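Local coordinates for SorB (Sorangium cellulosum, PDB 6B2V), which forms part of a modular trans-acyltransferase polyketide synthase and supplies the pyran synthase domain of module nine in sorangicin biosynthesis, at residues F203-A217 and I241-A253. Numbering follows the deposited sequence.
Sequences FLLDPNLGNSVLVPA and IYSDPRRGAYVHA
Pro-245 fits its ring into a hollow walled by Leu-204, Leu-205 and Leu-209: CG lies 3.5 Å from Leu-204 O, CD lies 3.9 Å from Leu-204 CD1, the two side chains crossing at about a right angle, and CB sits 3.8 Å from Leu-209 CD2. With CG anti to the backbone N (chi1 178°), Leu-209 drops that methyl onto the Pro-245 carbonyl. Further along, Val-251 is the knob. Its CG1 wedges between Val-213 O, at 3.4 Å, and Pro-216 CG, while CG2 rests beside Val-213 CA. Small residues finish the row, Ala-253 CB packing 3.9 Å from Ala-217 CA. Accordingly, the axes of segments 207-217 and 250-253 approach to 7.7 Å and cross at -37°, as expected for the central helix lying against the sheet of the C-terminal hotdog fold. Beside the Leu-204 end, one water donates to Phe-203 O and accepts from NH1 of partly exposed Arg-246, whose NH2 is braced by a salt bridge to Asp-244 OD2 (2.8 Å). Chemically, methyl and ring contacts carry the fit, at a probable cost: Pro-216 has no N-H for Ser-212 O, which stays buried without a partner, Val-251 CG2 3.8 Å away.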
ATOM      1  N   PHE A 203      -0.281  -2.671 -13.839  1.00 24.40           N
ATOM      2  CA  PHE A 203      -0.434  -2.625 -12.398  1.00 19.20           C
ATOM      3  C   PHE A 203      -1.877  -2.886 -11.957  1.00 20.32           C
ATOM      4  O   PHE A 203      -2.755  -2.388 -12.593  1.00 23.33           O
ATOM      5  CB  PHE A 203      -0.110  -1.228 -11.875  1.00 17.57           C
ATOM      6  CG  PHE A 203       1.346  -0.870 -11.803  1.00 17.02           C
ATOM      7  CD1 PHE A 203       2.231  -1.574 -11.043  1.00 20.03           C
ATOM      8  CD2 PHE A 203       1.801   0.250 -12.411  1.00 19.91           C
ATOM      9  CE1 PHE A 203       3.538  -1.191 -10.946  1.00 30.07           C
ATOM     10  CE2 PHE A 203       3.101   0.634 -12.339  1.00 27.65           C
ATOM     11  CZ  PHE A 203       3.974  -0.093 -11.598  1.00 32.26           C
ATOM     12  N   LEU A 204      -2.115  -3.701 -10.950  1.00 15.06           N
ATOM     13  CA  LEU A 204      -3.440  -3.802 -10.392  1.00 16.75           C
ATOM     14  C   LEU A 204      -3.539  -2.574  -9.473  1.00 20.44           C
ATOM     15  O   LEU A 204      -4.379  -1.723  -9.661  1.00 19.23           O
ATOM     16  CB  LEU A 204      -3.657  -5.065  -9.640  1.00 16.42           C
ATOM     17  CG  LEU A 204      -5.002  -5.205  -8.946  1.00 21.25           C
ATOM     18  CD1 LEU A 204      -6.173  -4.811  -9.813  1.00 29.14           C
ATOM     19  CD2 LEU A 204      -5.186  -6.605  -8.443  1.00 24.89           C
ATOM     20  N   LEU A 205      -2.602  -2.470  -8.541  1.00 16.60           N
ATOM     21  CA  LEU A 205      -2.479  -1.271  -7.728  1.00 16.72           C
ATOM     22  C   LEU A 205      -1.185  -0.509  -8.099  1.00 16.97           C
ATOM     23  O   LEU A 205      -0.152  -0.870  -7.667  1.00 16.74           O
ATOM     24  CB  LEU A 205      -2.444  -1.596  -6.247  1.00 15.21           C
ATOM     25  CG  LEU A 205      -2.458  -0.420  -5.272  1.00 14.17           C
ATOM     26  CD1 LEU A 205      -3.660   0.483  -5.478  1.00 16.34           C
ATOM     27  CD2 LEU A 205      -2.413  -0.925  -3.864  1.00 17.01           C
ATOM     28  N   ASP A 206      -1.318   0.557  -8.870  1.00 15.98           N
ATOM     29  CA  ASP A 206      -0.235   1.430  -9.221  1.00 17.61           C
ATOM     30  C   ASP A 206       0.232   2.052  -7.907  1.00 18.21           C
ATOM     31  O   ASP A 206      -0.530   2.455  -7.123  1.00 14.77           O
ATOM     32  CB  ASP A 206      -0.753   2.580 -10.141  1.00 21.02           C
ATOM     33  CG  ASP A 206       0.348   3.506 -10.697  1.00 24.16           C
ATOM     34  OD1 ASP A 206       1.113   4.178 -10.017  1.00 30.70           O
ATOM     35  OD2 ASP A 206       0.432   3.649 -11.870  1.00 35.96           O
ATOM     36  N   PRO A 207       1.522   2.241  -7.781  1.00 18.50           N
ATOM     37  CA  PRO A 207       2.064   2.795  -6.563  1.00 17.89           C
ATOM     38  C   PRO A 207       1.542   4.184  -6.272  1.00 15.82           C
ATOM     39  O   PRO A 207       1.447   4.511  -5.156  1.00 16.27           O
ATOM     40  CB  PRO A 207       3.565   2.757  -6.816  1.00 19.01           C
ATOM     41  CG  PRO A 207       3.725   1.583  -7.661  1.00 18.51           C
ATOM     42  CD  PRO A 207       2.564   1.579  -8.579  1.00 19.74           C
ATOM     43  N   ASN A 208       1.313   4.982  -7.280  1.00 14.17           N
ATOM     44  CA  ASN A 208       0.808   6.311  -7.010  1.00 15.28           C
ATOM     45  C   ASN A 208      -0.590   6.286  -6.354  1.00 16.21           C
ATOM     46  O   ASN A 208      -0.866   7.081  -5.500  1.00 14.06           O
ATOM     47  CB  ASN A 208       0.796   7.149  -8.283  1.00 19.53           C
ATOM     48  CG  ASN A 208       2.181   7.649  -8.674  1.00 25.52           C
ATOM     49  OD1 ASN A 208       3.021   7.744  -7.872  1.00 28.01           O
ATOM     50  ND2 ASN A 208       2.371   7.919  -9.928  1.00 29.27           N
ATOM     51  N   LEU A 209      -1.442   5.404  -6.852  1.00 13.38           N
ATOM     52  CA  LEU A 209      -2.742   5.205  -6.277  1.00 11.24           C
ATOM     53  C   LEU A 209      -2.615   4.565  -4.881  1.00 11.85           C
ATOM     54  O   LEU A 209      -3.256   4.963  -4.008  1.00 10.54           O
ATOM     55  CB  LEU A 209      -3.635   4.364  -7.190  1.00 11.31           C
ATOM     56  CG  LEU A 209      -5.052   4.031  -6.687  1.00 11.35           C
ATOM     57  CD1 LEU A 209      -5.819   5.269  -6.288  1.00 12.81           C
ATOM     58  CD2 LEU A 209      -5.787   3.329  -7.785  1.00 12.69           C
ATOM     59  N   GLY A 210      -1.746   3.580  -4.731  1.00 11.90           N
ATOM     60  CA  GLY A 210      -1.575   2.993  -3.424  1.00 10.96           C
ATOM     61  C   GLY A 210      -1.115   3.962  -2.362  1.00  9.75           C
ATOM     62  O   GLY A 210      -1.562   3.949  -1.307  1.00 10.26           O
ATOM     63  N   ASN A 211      -0.176   4.795  -2.738  1.00 11.42           N
ATOM     64  CA  ASN A 211       0.282   5.844  -1.834  1.00 12.23           C
ATOM     65  C   ASN A 211      -0.822   6.853  -1.518  1.00 11.23           C
ATOM     66  O   ASN A 211      -0.866   7.387  -0.474  1.00 12.95           O
ATOM     67  CB  ASN A 211       1.486   6.572  -2.402  1.00 13.24           C
ATOM     68  CG  ASN A 211       2.768   5.825  -2.156  1.00 20.82           C
ATOM     69  OD1 ASN A 211       3.671   5.933  -2.917  1.00 24.21           O
ATOM     70  ND2 ASN A 211       2.814   5.122  -1.107  1.00 21.95           N
ATOM     71  N   SER A 212      -1.692   7.090  -2.481  1.00 11.17           N
ATOM     72  CA  SER A 212      -2.821   7.969  -2.245  1.00 12.43           C
ATOM     73  C   SER A 212      -3.741   7.417  -1.158  1.00 12.36           C
ATOM     74  O   SER A 212      -4.403   8.131  -0.513  1.00 13.30           O
ATOM     75  CB  SER A 212      -3.618   8.199  -3.512  1.00 11.95           C
ATOM     76  OG  SER A 212      -2.833   8.794  -4.486  1.00 12.18           O
ATOM     77  N   VAL A 213      -3.894   6.126  -1.130  1.00 10.31           N
ATOM     78  CA  VAL A 213      -4.685   5.507  -0.081  1.00 10.63           C
ATOM     79  C   VAL A 213      -4.026   5.582   1.317  1.00 10.65           C
ATOM     80  O   VAL A 213      -4.647   5.786   2.297  1.00 11.46           O
ATOM     81  CB  VAL A 213      -5.003   4.039  -0.423  1.00 11.49           C
ATOM     82  CG1 VAL A 213      -5.863   3.404   0.627  1.00 11.20           C
ATOM     83  CG2 VAL A 213      -5.667   3.909  -1.757  1.00 11.32           C
ATOM     84  N   LEU A 214      -2.737   5.344   1.328  1.00 11.18           N
ATOM     85  CA  LEU A 214      -1.988   5.379   2.573  1.00 12.29           C
ATOM     86  C   LEU A 214      -1.738   6.744   3.203  1.00 12.15           C
ATOM     87  O   LEU A 214      -1.684   6.858   4.364  1.00 12.89           O
ATOM     88  CB  LEU A 214      -0.663   4.600   2.478  1.00 14.26           C
ATOM     89  CG  LEU A 214      -0.782   3.102   2.117  1.00 12.96           C
ATOM     90  CD1 LEU A 214       0.517   2.374   2.345  1.00 18.66           C
ATOM     91  CD2 LEU A 214      -1.922   2.404   2.820  1.00 15.80           C
ATOM     92  N   VAL A 215      -1.611   7.763   2.369  1.00 12.30           N
ATOM     93  CA  VAL A 215      -1.269   9.085   2.879  1.00 14.01           C
ATOM     94  C   VAL A 215      -2.249   9.617   3.899  1.00 14.05           C
ATOM     95  O   VAL A 215      -1.838  10.164   4.864  1.00 13.02           O
ATOM     96  CB  VAL A 215      -0.982  10.098   1.711  1.00 16.13           C
ATOM     97  CG1 VAL A 215      -1.119  11.557   2.128  1.00 19.45           C
ATOM     98  CG2 VAL A 215       0.407   9.892   1.232  1.00 16.56           C
ATOM     99  N   PRO A 216      -3.537   9.451   3.686  1.00 11.89           N
ATOM    100  CA  PRO A 216      -4.479   9.957   4.674  1.00 12.87           C
ATOM    101  C   PRO A 216      -4.351   9.272   6.039  1.00 12.23           C
ATOM    102  O   PRO A 216      -4.592   9.891   7.009  1.00 12.60           O
ATOM    103  CB  PRO A 216      -5.840   9.739   4.004  1.00 14.70           C
ATOM    104  CG  PRO A 216      -5.509   9.877   2.608  1.00 13.55           C
ATOM    105  CD  PRO A 216      -4.222   9.146   2.434  1.00 13.38           C
ATOM    106  N   ALA A 217      -4.074   7.968   6.042  1.00 12.80           N
ATOM    107  CA  ALA A 217      -3.853   7.226   7.275  1.00 11.97           C
ATOM    108  C   ALA A 217      -2.582   7.672   8.001  1.00 13.28           C
ATOM    109  O   ALA A 217      -2.572   7.761   9.165  1.00 11.51           O
ATOM    110  CB  ALA A 217      -3.817   5.725   6.994  1.00 12.87           C
ATOM    111  N   ILE A 241      -8.560  -7.104  -1.655  1.00 16.33           N
ATOM    112  CA  ILE A 241      -8.810  -6.500  -2.920  1.00 18.98           C
ATOM    113  C   ILE A 241     -10.163  -6.968  -3.458  1.00 17.06           C
ATOM    114  O   ILE A 241     -10.327  -8.117  -3.703  1.00 19.84           O
ATOM    115  CB  ILE A 241      -7.743  -7.040  -3.878  1.00 24.08           C
ATOM    116  CG1 ILE A 241      -6.346  -6.704  -3.367  1.00 26.56           C
ATOM    117  CG2 ILE A 241      -7.952  -6.462  -5.239  1.00 27.29           C
ATOM    118  CD1 ILE A 241      -5.279  -7.644  -3.904  1.00 32.79           C
ATOM    119  N   TYR A 242     -11.128  -6.080  -3.580  1.00 14.32           N
ATOM    120  CA  TYR A 242     -12.457  -6.475  -4.035  1.00 13.13           C
ATOM    121  C   TYR A 242     -12.778  -6.203  -5.495  1.00 15.17           C
ATOM    122  O   TYR A 242     -13.422  -6.961  -6.118  1.00 17.09           O
ATOM    123  CB  TYR A 242     -13.526  -5.864  -3.118  1.00 13.33           C
ATOM    124  CG  TYR A 242     -13.445  -6.320  -1.693  1.00 15.09           C
ATOM    125  CD1 TYR A 242     -13.878  -7.555  -1.326  1.00 15.14           C
ATOM    126  CD2 TYR A 242     -12.944  -5.504  -0.702  1.00 15.01           C
ATOM    127  CE1 TYR A 242     -13.816  -7.962  -0.019  1.00 17.04           C
ATOM    128  CE2 TYR A 242     -12.876  -5.904   0.594  1.00 13.26           C
ATOM    129  CZ  TYR A 242     -13.299  -7.149   0.918  1.00 16.70           C
ATOM    130  OH  TYR A 242     -13.243  -7.555   2.205  1.00 18.72           O
ATOM    131  N   SER A 243     -12.284  -5.103  -5.983  1.00 13.60           N
ATOM    132  CA  SER A 243     -12.480  -4.725  -7.367  1.00 16.03           C
ATOM    133  C   SER A 243     -11.439  -3.702  -7.844  1.00 16.16           C
ATOM    134  O   SER A 243     -10.668  -3.284  -7.091  1.00 17.80           O
ATOM    135  CB  SER A 243     -13.917  -4.327  -7.626  1.00 19.02           C
ATOM    136  OG  SER A 243     -14.114  -3.084  -7.173  1.00 20.59           O
ATOM    137  N   ASP A 244     -11.464  -3.307  -9.100  1.00 14.98           N
ATOM    138  CA  ASP A 244     -10.426  -2.437  -9.615  1.00 15.82           C
ATOM    139  C   ASP A 244     -10.355  -1.123  -8.868  1.00 14.11           C
ATOM    140  O   ASP A 244     -11.256  -0.360  -8.895  1.00 12.88           O
ATOM    141  CB  ASP A 244     -10.780  -2.139 -11.090  1.00 16.92           C
ATOM    142  CG  ASP A 244      -9.689  -1.364 -11.865  1.00 22.14           C
ATOM    143  OD1 ASP A 244      -8.761  -0.852 -11.362  1.00 15.93           O
ATOM    144  OD2 ASP A 244      -9.837  -1.289 -13.068  1.00 25.44           O
ATOM    145  N   PRO A 245      -9.184  -0.826  -8.327  1.00 12.00           N
ATOM    146  CA  PRO A 245      -8.967   0.379  -7.548  1.00 12.17           C
ATOM    147  C   PRO A 245      -8.963   1.693  -8.335  1.00 11.29           C
ATOM    148  O   PRO A 245      -9.168   2.736  -7.856  1.00 10.85           O
ATOM    149  CB  PRO A 245      -7.625   0.156  -6.875  1.00 12.80           C
ATOM    150  CG  PRO A 245      -7.006  -0.971  -7.530  1.00 18.20           C
ATOM    151  CD  PRO A 245      -8.014  -1.709  -8.303  1.00 13.03           C
ATOM    152  N   ARG A 246      -8.903   1.541  -9.640  1.00 12.03           N
ATOM    153  CA  ARG A 246      -8.899   2.688 -10.526  1.00 12.97           C
ATOM    154  C   ARG A 246     -10.228   3.401 -10.551  1.00 11.25           C
ATOM    155  O   ARG A 246     -10.304   4.503 -10.959  1.00 12.21           O
ATOM    156  CB  ARG A 246      -8.436   2.347 -11.930  1.00 12.91           C
ATOM    157  CG  ARG A 246      -6.947   2.150 -11.987  1.00 19.58           C
ATOM    158  CD  ARG A 246      -6.443   1.849 -13.368  1.00 23.85           C
ATOM    159  NE  ARG A 246      -7.224   0.856 -14.024  1.00 36.51           N
ATOM    160  CZ  ARG A 246      -6.831  -0.402 -14.166  1.00 39.82           C
ATOM    161  NH1 ARG A 246      -5.679  -0.764 -13.603  1.00 39.44           N
ATOM    162  NH2 ARG A 246      -7.598  -1.288 -14.799  1.00 35.26           N
ATOM    163  N   ARG A 247     -11.248   2.786 -10.001  1.00 10.19           N
ATOM    164  CA  ARG A 247     -12.510   3.469  -9.857  1.00 11.03           C
ATOM    165  C   ARG A 247     -12.577   4.296  -8.552  1.00  9.27           C
ATOM    166  O   ARG A 247     -13.590   4.786  -8.175  1.00  9.90           O
ATOM    167  CB  ARG A 247     -13.700   2.528  -9.900  1.00 11.71           C
ATOM    168  CG  ARG A 247     -13.765   1.786 -11.203  1.00 10.54           C
ATOM    169  CD  ARG A 247     -13.667   2.679 -12.417  1.00 12.41           C
ATOM    170  NE  ARG A 247     -14.706   3.673 -12.399  1.00 14.34           N
ATOM    171  CZ  ARG A 247     -14.645   4.802 -13.052  1.00 26.45           C
ATOM    172  NH1 ARG A 247     -13.615   5.065 -13.803  1.00 23.75           N
ATOM    173  NH2 ARG A 247     -15.619   5.661 -12.955  1.00 35.53           N
ATOM    174  N   GLY A 248     -11.438   4.435  -7.935  1.00  9.23           N
ATOM    175  CA  GLY A 248     -11.427   5.166  -6.696  1.00 10.49           C
ATOM    176  C   GLY A 248     -11.861   6.615  -6.713  1.00  9.94           C
ATOM    177  O   GLY A 248     -11.513   7.360  -7.585  1.00 10.53           O
ATOM    178  N   ALA A 249     -12.644   6.953  -5.685  1.00  9.27           N
ATOM    179  CA  ALA A 249     -13.101   8.295  -5.528  1.00  8.48           C
ATOM    180  C   ALA A 249     -12.847   8.895  -4.143  1.00  8.58           C
ATOM    181  O   ALA A 249     -12.761  10.079  -4.046  1.00  8.98           O
ATOM    182  CB  ALA A 249     -14.568   8.395  -5.865  1.00 10.59           C
ATOM    183  N   TYR A 250     -12.781   8.055  -3.115  1.00  8.69           N
ATOM    184  CA  TYR A 250     -12.523   8.537  -1.763  1.00  8.89           C
ATOM    185  C   TYR A 250     -11.652   7.564  -0.992  1.00 10.31           C
ATOM    186  O   TYR A 250     -11.686   6.419  -1.238  1.00 10.14           O
ATOM    187  CB  TYR A 250     -13.838   8.706  -0.950  1.00 10.11           C
ATOM    188  CG  TYR A 250     -14.706   9.826  -1.399  1.00 11.17           C
ATOM    189  CD1 TYR A 250     -14.472  11.061  -0.931  1.00 14.68           C
ATOM    190  CD2 TYR A 250     -15.726   9.658  -2.278  1.00 13.32           C
ATOM    191  CE1 TYR A 250     -15.213  12.121  -1.309  1.00 19.65           C
ATOM    192  CE2 TYR A 250     -16.489  10.757  -2.688  1.00 18.96           C
ATOM    193  CZ  TYR A 250     -16.188  11.978  -2.190  1.00 17.38           C
ATOM    194  OH  TYR A 250     -16.896  13.149  -2.459  1.00 38.45           O
ATOM    195  N   VAL A 251     -10.907   8.081  -0.031  1.00  8.72           N
ATOM    196  CA  VAL A 251     -10.101   7.294   0.881  1.00  8.30           C
ATOM    197  C   VAL A 251     -10.610   7.673   2.297  1.00  8.52           C
ATOM    198  O   VAL A 251     -10.648   8.790   2.619  1.00  9.71           O
ATOM    199  CB  VAL A 251      -8.624   7.617   0.730  1.00  8.85           C
ATOM    200  CG1 VAL A 251      -7.803   6.929   1.790  1.00 10.03           C
ATOM    201  CG2 VAL A 251      -8.106   7.183  -0.612  1.00 11.74           C
ATOM    202  N   HIS A 252     -10.973   6.662   3.065  1.00  8.76           N
ATOM    203  CA  HIS A 252     -11.514   6.765   4.400  1.00  8.65           C
ATOM    204  C   HIS A 252     -10.617   6.035   5.371  1.00 10.27           C
ATOM    205  O   HIS A 252     -10.580   4.890   5.376  1.00 10.68           O
ATOM    206  CB  HIS A 252     -12.902   6.146   4.431  1.00 11.51           C
ATOM    207  CG  HIS A 252     -13.589   6.258   5.759  1.00  9.82           C
ATOM    208  ND1 HIS A 252     -14.378   5.266   6.281  1.00 13.35           N
ATOM    209  CD2 HIS A 252     -13.566   7.239   6.682  1.00 12.13           C
ATOM    210  CE1 HIS A 252     -14.812   5.644   7.465  1.00 14.83           C
ATOM    211  NE2 HIS A 252     -14.367   6.860   7.708  1.00 12.81           N
ATOM    212  N   ALA A 253      -9.957   6.817   6.201  1.00  8.95           N
ATOM    213  CA  ALA A 253      -9.039   6.346   7.214  1.00  9.81           C
ATOM    214  C   ALA A 253      -9.489   6.699   8.619  1.00 10.65           C
ATOM    215  O   ALA A 253      -9.989   7.734   8.857  1.00 10.99           O
ATOM    216  CB  ALA A 253      -7.694   7.034   7.027  1.00 11.59           C
TER
HETATM  217  O   HOH W   1      -3.238   0.543 -13.333  1.00 30.34           O